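Local coordinates for protein KLLA0F20702p (PDB 5Y5A) that probably helps bring telomerase to telomeres, as a yeast Est1 protein that binds Cdc13, at residues 236-241 / 258-263; 293-298 / 333-338; 478-483 / 518-523. One frame throughout, in Å; residues are numbered along the deposited sequence.

Interaction 1: residues 236-241 / 258-263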
loop_
_atom_site.group_PDB
_atom_site.type_symbol
_atom_site.label_atom_id
_atom_site.label_comp_id
_atom_site.label_asym_id
_atom_site.label_seq_id
_atom_site.Cartn_x
_atom_site.Cartn_y
_atom_site.Cartn_z
ATOM N N GLU A 236 -1.675 7.116 -5.934
ATOM C CA GLU A 236 -3.012 7.666 -5.745
ATOM C C GLU A 236 -4.048 6.585 -5.443
ATOM O O GLU A 236 -5.008 6.824 -4.713
ATOM C CB GLU A 236 -3.437 8.470 -6.974
ATOM C CG GLU A 236 -4.630 9.387 -6.730
ATOM C CD GLU A 236 -4.308 10.548 -5.797
ATOM O OE1 GLU A 236 -3.120 10.929 -5.688
ATOM O OE2 GLU A 236 -5.253 11.089 -5.180
ATOM N N THR A 237 -3.842 5.394 -5.990
ATOM C CA THR A 237 -4.754 4.287 -5.740
ATOM C C THR A 237 -4.771 3.889 -4.267
ATOM O O THR A 237 -5.820 3.618 -3.704
ATOM C CB THR A 237 -4.377 3.057 -6.560
ATOM O OG1 THR A 237 -4.074 3.454 -7.902
ATOM C CG2 THR A 237 -5.526 2.073 -6.559
ATOM N N PHE A 238 -3.593 3.839 -3.661
ATOM C CA PHE A 238 -3.470 3.535 -2.238
ATOM C C PHE A 238 -4.079 4.657 -1.407
ATOM O O PHE A 238 -4.725 4.407 -0.393
ATOM C CB PHE A 238 -1.993 3.324 -1.854
ATOM C CG PHE A 238 -1.360 2.135 -2.518
ATOM C CD1 PHE A 238 -0.805 2.245 -3.787
ATOM C CD2 PHE A 238 -1.314 0.905 -1.874
ATOM C CE1 PHE A 238 -0.219 1.146 -4.404
ATOM C CE2 PHE A 238 -0.726 -0.193 -2.482
ATOM C CZ PHE A 238 -0.180 -0.073 -3.749
ATOM N N LEU A 239 -3.878 5.896 -1.849
ATOM C CA LEU A 239 -4.433 7.043 -1.140
ATOM C C LEU A 239 -5.953 6.936 -1.036
ATOM O O LEU A 239 -6.535 7.123 0.036
ATOM C CB LEU A 239 -4.057 8.358 -1.830
ATOM C CG LEU A 239 -4.560 9.572 -1.043
ATOM C CD1 LEU A 239 -3.584 9.935 0.075
ATOM C CD2 LEU A 239 -4.835 10.768 -1.932
ATOM N N GLN A 240 -6.592 6.620 -2.152
ATOM C CA GLN A 240 -8.047 6.576 -2.186
ATOM C C GLN A 240 -8.568 5.404 -1.363
ATOM O O GLN A 240 -9.613 5.500 -0.721
ATOM C CB GLN A 240 -8.544 6.501 -3.625
ATOM C CG GLN A 240 -8.255 7.758 -4.432
ATOM C CD GLN A 240 -8.926 9.002 -3.853
ATOM O OE1 GLN A 240 -10.041 8.942 -3.326
ATOM N NE2 GLN A 240 -8.243 10.138 -3.955
ATOM N N ARG A 241 -7.817 4.308 -1.356
ATOM C CA ARG A 241 -8.153 3.173 -0.505
ATOM C C ARG A 241 -8.126 3.575 0.965
ATOM O O ARG A 241 -9.009 3.214 1.745
ATOM C CB ARG A 241 -7.186 2.019 -0.738
ATOM C CG ARG A 241 -7.782 0.881 -1.517
ATOM C CD ARG A 241 -7.131 -0.415 -1.125
ATOM N NE ARG A 241 -5.719 -0.381 -1.461
ATOM C CZ ARG A 241 -5.246 -0.643 -2.672
ATOM N NH1 ARG A 241 -3.941 -0.588 -2.898
ATOM N NH2 ARG A 241 -6.080 -0.962 -3.657
ATOM N N PHE A 258 -1.854 5.220 3.377
ATOM C CA PHE A 258 -1.237 6.533 3.186
ATOM C C PHE A 258 0.278 6.413 3.009
ATOM O O PHE A 258 0.875 7.137 2.214
ATOM C CB PHE A 258 -1.555 7.472 4.360
ATOM C CG PHE A 258 -3.016 7.847 4.466
ATOM C CD1 PHE A 258 -3.855 7.757 3.361
ATOM C CD2 PHE A 258 -3.551 8.286 5.672
ATOM C CE1 PHE A 258 -5.206 8.105 3.453
ATOM C CE2 PHE A 258 -4.898 8.633 5.774
ATOM C CZ PHE A 258 -5.726 8.538 4.661
ATOM N N VAL A 259 0.895 5.503 3.756
ATOM C CA VAL A 259 2.336 5.297 3.657
ATOM C C VAL A 259 2.681 4.685 2.306
ATOM O O VAL A 259 3.623 5.112 1.655
ATOM C CB VAL A 259 2.857 4.393 4.791
ATOM C CG1 VAL A 259 4.270 3.916 4.488
ATOM C CG2 VAL A 259 2.820 5.148 6.116
ATOM N N ARG A 260 1.898 3.695 1.875
ATOM C CA ARG A 260 2.103 3.093 0.557
ATOM C C ARG A 260 1.970 4.135 -0.565
ATOM O O ARG A 260 2.607 4.021 -1.612
ATOM C CB ARG A 260 1.111 1.950 0.319
ATOM C CG ARG A 260 1.281 0.723 1.233
ATOM C CD ARG A 260 2.624 0.019 1.017
ATOM N NE ARG A 260 2.883 -0.282 -0.388
ATOM C CZ ARG A 260 2.532 -1.414 -0.995
ATOM N NH1 ARG A 260 1.894 -2.364 -0.321
ATOM N NH2 ARG A 260 2.822 -1.598 -2.281
ATOM N N SER A 261 1.135 5.145 -0.340
ATOM C CA SER A 261 0.826 6.117 -1.378
ATOM C C SER A 261 1.939 7.145 -1.479
ATOM O O SER A 261 2.097 7.798 -2.503
ATOM C CB SER A 261 -0.508 6.813 -1.096
ATOM O OG SER A 261 -0.322 7.893 -0.199
ATOM N N SER A 262 2.702 7.280 -0.399
ATOM C CA SER A 262 3.778 8.256 -0.331
ATOM C C SER A 262 5.089 7.677 -0.810
ATOM O O SER A 262 5.997 8.419 -1.139
ATOM C CB SER A 262 3.966 8.764 1.100
ATOM O OG SER A 262 2.757 9.245 1.639
ATOM N N LEU A 263 5.190 6.351 -0.820
ATOM C CA LEU A 263 6.463 5.670 -1.059
ATOM C C LEU A 263 6.460 4.755 -2.291
ATOM O O LEU A 263 7.422 4.021 -2.524
ATOM C CB LEU A 263 6.847 4.847 0.172
ATOM C CG LEU A 263 7.006 5.600 1.492
ATOM C CD1 LEU A 263 7.295 4.605 2.591
ATOM C CD2 LEU A 263 8.135 6.595 1.370
#
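F238 lays its ring against the side chain of R260, crossing it from CB out to the guanidinium. The two belong to an antiparallel helical hairpin, helix 235-247 returning as helix 251-263, in the Est1 DNA/RNA binding domain, a family of the TPR clan. The axes of the short segments approach to 7.4 Å, close enough that a small serine, S261, suits the place opposite F238. F238 CD2 lies 3.4 Å from R260 CB, and farther out its CE2 sits over the centre of the guanidinium face, 3.8 Å from R260 CZ. The ring and guanidinium planes are inclined by 39°. Bends at chi2 and chi3 fold the arginine back along the ring, while its charged end is held elsewhere: NH1 donates to the carbonyl of M487 and bonds with the hydroxyl of Y256. Arginine suits this buried place because its aliphatic part and flat face can pack on phenylalanine while its N-H groups find partners. R241 NH1 comes over a face of the F238 ring.

L239 completes the seam. With CG anti to the backbone N (-176°), CD1 comes within 4.0 Å of F258 CD1, and the carbonyl of L239 meets the edge of that same ring. F258 O, in turn, accepts from S261 OG at 2.8 Å and from S262 OG at 2.9 Å, the two hydroxyls arriving from opposite faces of its carbonyl plane.

Interaction 2: residues 293-298 / 333-338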
loop_
_atom_site.group_PDB
_atom_site.type_symbol
_atom_site.label_atom_id
_atom_site.label_comp_id
_atom_site.label_asym_id
_atom_site.label_seq_id
_atom_site.Cartn_x
_atom_site.Cartn_y
_atom_site.Cartn_z
ATOM N N SER A 293 -10.907 7.016 18.855
ATOM C CA SER A 293 -10.755 5.575 18.732
ATOM C C SER A 293 -9.907 5.019 19.865
ATOM O O SER A 293 -10.242 3.993 20.456
ATOM C CB SER A 293 -10.119 5.209 17.388
ATOM O OG SER A 293 -11.044 5.357 16.335
ATOM N N LEU A 294 -8.805 5.698 20.161
ATOM C CA LEU A 294 -7.955 5.286 21.256
ATOM C C LEU A 294 -8.738 5.352 22.579
ATOM O O LEU A 294 -8.521 4.522 23.460
ATOM C CB LEU A 294 -6.681 6.140 21.298
ATOM C CG LEU A 294 -5.778 5.957 20.069
ATOM C CD1 LEU A 294 -4.650 6.979 20.023
ATOM C CD2 LEU A 294 -5.202 4.534 20.001
ATOM N N ASP A 295 -9.664 6.308 22.699
ATOM C CA ASP A 295 -10.561 6.375 23.861
ATOM C C ASP A 295 -11.431 5.122 23.964
ATOM O O ASP A 295 -11.567 4.526 25.043
ATOM C CB ASP A 295 -11.494 7.599 23.806
ATOM C CG ASP A 295 -10.773 8.919 24.001
ATOM O OD1 ASP A 295 -9.576 8.922 24.343
ATOM O OD2 ASP A 295 -11.428 9.968 23.830
ATOM N N ASP A 296 -12.049 4.754 22.841
ATOM C CA ASP A 296 -12.943 3.601 22.806
ATOM C C ASP A 296 -12.167 2.328 23.133
ATOM O O ASP A 296 -12.658 1.460 23.837
ATOM C CB ASP A 296 -13.617 3.464 21.438
ATOM C CG ASP A 296 -14.403 4.705 21.038
ATOM O OD1 ASP A 296 -14.925 5.416 21.927
ATOM O OD2 ASP A 296 -14.505 4.962 19.820
ATOM N N LEU A 297 -10.946 2.224 22.622
ATOM C CA LEU A 297 -10.148 1.040 22.887
ATOM C C LEU A 297 -9.738 0.980 24.353
ATOM O O LEU A 297 -9.770 -0.088 24.959
ATOM C CB LEU A 297 -8.923 0.997 21.984
ATOM C CG LEU A 297 -9.234 0.584 20.545
ATOM C CD1 LEU A 297 -7.989 0.679 19.699
ATOM C CD2 LEU A 297 -9.799 -0.829 20.506
ATOM N N LYS A 298 -9.375 2.126 24.926
ATOM C CA LYS A 298 -8.955 2.167 26.324
ATOM C C LYS A 298 -9.972 1.495 27.244
ATOM O O LYS A 298 -9.603 0.719 28.122
ATOM C CB LYS A 298 -8.720 3.606 26.791
ATOM C CG LYS A 298 -8.360 3.679 28.273
ATOM C CD LYS A 298 -8.052 5.084 28.738
ATOM C CE LYS A 298 -7.739 5.081 30.227
ATOM N NZ LYS A 298 -7.787 6.446 30.824
ATOM N N ASN A 333 -1.168 15.552 24.126
ATOM C CA ASN A 333 -2.560 15.112 24.113
ATOM C C ASN A 333 -2.894 14.201 25.287
ATOM O O ASN A 333 -2.012 13.790 26.043
ATOM C CB ASN A 333 -2.904 14.426 22.781
ATOM C CG ASN A 333 -2.243 13.073 22.618
ATOM O OD1 ASN A 333 -2.620 12.107 23.277
ATOM N ND2 ASN A 333 -1.271 12.990 21.709
ATOM N N ARG A 334 -4.178 13.892 25.434
ATOM C CA ARG A 334 -4.674 13.129 26.580
ATOM C C ARG A 334 -4.124 11.701 26.648
ATOM O O ARG A 334 -4.192 11.061 27.693
ATOM C CB ARG A 334 -6.208 13.096 26.567
ATOM C CG ARG A 334 -6.841 12.481 25.315
ATOM C CD ARG A 334 -8.326 12.764 25.334
ATOM N NE ARG A 334 -9.085 12.093 24.285
ATOM C CZ ARG A 334 -9.398 12.645 23.117
ATOM N NH1 ARG A 334 -8.986 13.872 22.829
ATOM N NH2 ARG A 334 -10.114 11.964 22.232
ATOM N N HIS A 335 -3.568 11.216 25.541
ATOM C CA HIS A 335 -2.992 9.876 25.497
ATOM C C HIS A 335 -1.471 9.900 25.607
ATOM O O HIS A 335 -0.825 8.854 25.555
ATOM C CB HIS A 335 -3.395 9.159 24.205
ATOM C CG HIS A 335 -4.858 8.857 24.111
ATOM N ND1 HIS A 335 -5.469 7.894 24.885
ATOM C CD2 HIS A 335 -5.830 9.388 23.331
ATOM C CE1 HIS A 335 -6.757 7.846 24.586
ATOM N NE2 HIS A 335 -7.001 8.741 23.646
ATOM N N SER A 336 -0.907 11.094 25.762
ATOM C CA SER A 336 0.540 11.266 25.743
ATOM C C SER A 336 1.239 10.468 26.828
ATOM O O SER A 336 2.292 9.892 26.584
ATOM C CB SER A 336 0.907 12.747 25.879
ATOM O OG SER A 336 0.465 13.488 24.752
ATOM N N ASP A 337 0.656 10.412 28.020
ATOM C CA ASP A 337 1.295 9.680 29.111
ATOM C C ASP A 337 1.043 8.168 29.046
ATOM O O ASP A 337 1.420 7.431 29.952
ATOM C CB ASP A 337 0.829 10.230 30.463
ATOM C CG ASP A 337 -0.675 10.159 30.634
ATOM O OD1 ASP A 337 -1.399 10.261 29.621
ATOM O OD2 ASP A 337 -1.134 10.004 31.785
ATOM N N ARG A 338 0.421 7.700 27.971
ATOM C CA ARG A 338 0.142 6.274 27.834
ATOM C C ARG A 338 1.027 5.601 26.785
ATOM O O ARG A 338 0.735 4.480 26.354
ATOM C CB ARG A 338 -1.338 6.050 27.482
ATOM C CG ARG A 338 -2.323 6.470 28.566
ATOM C CD ARG A 338 -3.785 6.238 28.142
ATOM N NE ARG A 338 -4.111 4.816 28.028
ATOM C CZ ARG A 338 -4.745 4.271 26.993
ATOM N NH1 ARG A 338 -5.135 5.020 25.968
ATOM N NH2 ARG A 338 -4.988 2.968 26.984
HETATM O O HOH W 1 -6.442 3.282 24.029
#
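The imidazole of H335 carries L294 CB over one face, a CH-pi contact with CB 3.8 Å from the ring centroid, while D295 OD1 meets its edge near the ring plane. A second flat group, the guanidinium of R338, has K298 CD over the centre of one face, 3.8 Å from R338 CZ; at its edge lie H335 ND1 and a water. The third, the guanidinium of R334, turns its own edge to the carboxylate of D295.

D295 is the focus of the charges. R334 grips it side-on, NE to OD1 at 3.2 Å and NH2 to OD2 at 2.9 Å. The NE bond is nearly straight (162°) and uses the syn lone pair of OD1, whereas NH2 comes from above the carboxylate plane, since the two flat groups are far from coplanar. OD1 also takes a weak, bent bond from H335 NE2 at 2.7 Å; that nitrogen donates to L291 O as well.

All this joins the last turns of helix 285-298 to the loop leading into helix 339-379. The loop is shaped by a type I turn from N333 to S336 and an Asx turn, in which N333 OD1 accepts from H335 N. R338 stands at the N-cap position of the next helix.

Histidine suits its place by having two ring nitrogens: NE2 donates, while ND1 accepts from R338 NH1 at 3.1 Å, an arrangement consistent with a neutral ring. The water beside R338 NH1 donates to L294 O. E301 forms a salt bridge with R338 NH2. K298, with CG anti to the backbone N (177°) and its chain extended, runs its methylenes across that guanidinium and carries its amine beyond it.

Interaction 3: residues 478-483 / 518-523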
loop_
_atom_site.group_PDB
_atom_site.type_symbol
_atom_site.label_atom_id
_atom_site.label_comp_id
_atom_site.label_asym_id
_atom_site.label_seq_id
_atom_site.Cartn_x
_atom_site.Cartn_y
_atom_site.Cartn_z
ATOM N N ARG A 478 13.021 -19.236 -8.980
ATOM C CA ARG A 478 11.594 -19.513 -8.919
ATOM C C ARG A 478 10.917 -19.135 -10.228
ATOM O O ARG A 478 11.527 -18.505 -11.093
ATOM C CB ARG A 478 10.964 -18.738 -7.778
ATOM C CG ARG A 478 11.164 -17.249 -7.925
ATOM C CD ARG A 478 10.476 -16.529 -6.818
ATOM N NE ARG A 478 10.714 -15.092 -6.852
ATOM C CZ ARG A 478 10.070 -14.240 -6.069
ATOM N NH1 ARG A 478 9.159 -14.709 -5.224
ATOM N NH2 ARG A 478 10.325 -12.938 -6.127
ATOM N N ASP A 479 9.644 -19.494 -10.363
ATOM C CA ASP A 479 8.948 -19.291 -11.627
ATOM C C ASP A 479 7.869 -18.219 -11.565
ATOM O O ASP A 479 7.315 -17.836 -12.600
ATOM C CB ASP A 479 8.345 -20.611 -12.101
ATOM C CG ASP A 479 9.407 -21.611 -12.509
ATOM O OD1 ASP A 479 10.506 -21.168 -12.905
ATOM O OD2 ASP A 479 9.152 -22.830 -12.428
ATOM N N TYR A 480 7.587 -17.719 -10.364
ATOM C CA TYR A 480 6.536 -16.723 -10.192
ATOM C C TYR A 480 6.658 -15.975 -8.870
ATOM O O TYR A 480 7.397 -16.389 -7.973
ATOM C CB TYR A 480 5.152 -17.383 -10.296
ATOM C CG TYR A 480 4.871 -18.456 -9.257
ATOM C CD1 TYR A 480 4.290 -18.132 -8.035
ATOM C CD2 TYR A 480 5.169 -19.795 -9.506
ATOM C CE1 TYR A 480 4.024 -19.102 -7.089
ATOM C CE2 TYR A 480 4.906 -20.774 -8.558
ATOM C CZ TYR A 480 4.332 -20.420 -7.352
ATOM O OH TYR A 480 4.065 -21.388 -6.404
ATOM N N PHE A 481 5.928 -14.868 -8.762
ATOM C CA PHE A 481 5.928 -14.049 -7.552
ATOM C C PHE A 481 5.077 -14.672 -6.448
ATOM O O PHE A 481 4.053 -15.298 -6.724
ATOM C CB PHE A 481 5.414 -12.638 -7.857
ATOM C CG PHE A 481 6.488 -11.666 -8.258
ATOM C CD1 PHE A 481 7.771 -12.104 -8.553
ATOM C CD2 PHE A 481 6.215 -10.308 -8.325
ATOM C CE1 PHE A 481 8.752 -11.209 -8.917
ATOM C CE2 PHE A 481 7.195 -9.405 -8.692
ATOM C CZ PHE A 481 8.467 -9.856 -8.986
ATOM N N TYR A 482 5.508 -14.495 -5.200
ATOM C CA TYR A 482 4.743 -14.959 -4.046
ATOM C C TYR A 482 3.870 -13.822 -3.500
ATOM O O TYR A 482 3.973 -12.678 -3.959
ATOM C CB TYR A 482 5.678 -15.500 -2.958
ATOM C CG TYR A 482 6.531 -16.672 -3.405
ATOM C CD1 TYR A 482 6.100 -17.525 -4.413
ATOM C CD2 TYR A 482 7.771 -16.916 -2.831
ATOM C CE1 TYR A 482 6.879 -18.589 -4.832
ATOM C CE2 TYR A 482 8.556 -17.985 -3.243
ATOM C CZ TYR A 482 8.103 -18.813 -4.244
ATOM O OH TYR A 482 8.878 -19.866 -4.660
ATOM N N GLU A 483 3.016 -14.136 -2.524
ATOM C CA GLU A 483 2.050 -13.169 -2.002
ATOM C C GLU A 483 2.726 -11.879 -1.574
ATOM O O GLU A 483 2.285 -10.789 -1.946
ATOM C CB GLU A 483 1.263 -13.748 -0.815
ATOM C CG GLU A 483 0.243 -14.831 -1.176
ATOM C CD GLU A 483 0.785 -16.245 -0.999
ATOM O OE1 GLU A 483 2.008 -16.456 -1.183
ATOM O OE2 GLU A 483 -0.019 -17.146 -0.672
ATOM N N GLY A 518 1.348 -14.021 -9.348
ATOM C CA GLY A 518 1.204 -15.319 -8.714
ATOM C C GLY A 518 0.545 -16.413 -9.535
ATOM O O GLY A 518 0.344 -17.519 -9.033
ATOM N N LYS A 519 0.213 -16.125 -10.790
ATOM C CA LYS A 519 -0.490 -17.095 -11.622
ATOM C C LYS A 519 0.409 -17.730 -12.680
ATOM O O LYS A 519 1.046 -17.036 -13.470
ATOM C CB LYS A 519 -1.708 -16.437 -12.279
ATOM C CG LYS A 519 -2.811 -16.133 -11.277
ATOM C CD LYS A 519 -3.904 -15.231 -11.822
ATOM C CE LYS A 519 -4.888 -14.884 -10.706
ATOM N NZ LYS A 519 -5.840 -13.791 -11.048
ATOM N N SER A 520 0.460 -19.058 -12.680
ATOM C CA SER A 520 1.249 -19.794 -13.662
ATOM C C SER A 520 0.820 -21.255 -13.725
ATOM O O SER A 520 0.084 -21.736 -12.863
ATOM C CB SER A 520 2.745 -19.706 -13.338
ATOM O OG SER A 520 3.122 -20.691 -12.391
ATOM N N LYS A 521 1.288 -21.953 -14.753
ATOM C CA LYS A 521 1.025 -23.379 -14.897
ATOM C C LYS A 521 1.774 -24.156 -13.823
ATOM O O LYS A 521 1.304 -25.182 -13.331
ATOM C CB LYS A 521 1.440 -23.863 -16.284
ATOM C CG LYS A 521 0.963 -22.978 -17.425
ATOM C CD LYS A 521 1.393 -23.541 -18.776
ATOM C CE LYS A 521 0.950 -22.640 -19.920
ATOM N NZ LYS A 521 1.301 -23.206 -21.255
ATOM N N ASN A 522 2.952 -23.656 -13.469
ATOM C CA ASN A 522 3.736 -24.243 -12.396
ATOM C C ASN A 522 3.470 -23.544 -11.074
ATOM O O ASN A 522 4.244 -22.692 -10.648
ATOM C CB ASN A 522 5.229 -24.184 -12.722
ATOM C CG ASN A 522 6.099 -24.627 -11.557
ATOM O OD1 ASN A 522 6.790 -23.816 -10.935
ATOM N ND2 ASN A 522 6.065 -25.921 -11.253
ATOM N N LYS A 523 2.357 -23.885 -10.435
ATOM C CA LYS A 523 2.128 -23.446 -9.068
ATOM C C LYS A 523 2.564 -24.549 -8.123
ATOM O O LYS A 523 2.236 -25.718 -8.313
ATOM C CB LYS A 523 0.666 -23.071 -8.834
ATOM C CG LYS A 523 0.394 -22.536 -7.438
ATOM C CD LYS A 523 -1.065 -22.136 -7.280
ATOM C CE LYS A 523 -1.349 -21.624 -5.880
ATOM N NZ LYS A 523 -2.772 -21.225 -5.704
#
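Y480 points its CB toward segment 518-523, and its ring then runs alongside that loop. With CG set between the backbone N and the carbonyl carbon (chi1 61°), the ring is brought between several backbone groups. CD1 looks to the carbonyl of G518, 4.1 Å from its O; across the ring, CD2 is 3.6 Å from S520 OG. CE2 comes next to the backbone O of N522, a residue too poorly ordered for the exact spacing to carry weight. At the far end CZ reaches K523, 4.1 Å from its CA, and Y480 OH lies 4.0 Å from K523 CG. The phenol ends in hydrogen bonds with E529 and the backbone N of L524, so tyrosine suits the site in both halves: a broad ring for the loop to wrap and a polar tip for the start of helix 526-546. With a phenylalanine at Y480, the carboxylate of E529 and the L524 amide would probably be left without their shared hydroxyl partner.

Next along the chain, F481 turns the end of its side chain away and packs on an apolar side chain of the bound peptide. Its carbonyl O instead faces G518 CA at 3.5 Å, a CA-H...O contact. R515 ties the two loops further, since its NH1 donates to D479 O. Glycine suits 518 because the backbone there has a positive phi (80°): G518 is the C' residue of the Schellman motif that ends helix 512-515, with K519 N bonded to D514 O and G518 N to R515 O.

The three contacts follow one another along the chain without touching. The centre of interaction 1 lies about 6 Å from the centre of the chain, and the other two lie on opposite sides of that centre, their own centres about 44 Å apart. Interaction 1 is about 26 Å, centre to centre, from each, but its nearest atoms are closer to interaction 3 (about 9 Å) than to interaction 2 (about 13 Å). The stretch following 478-483 bridges the smaller gap: M487 accepts from R260, and G492 shares a backbone hydrogen bond with L263. Interaction 3 also touches the bound peptide, probably the Cdc13 piece, through F481.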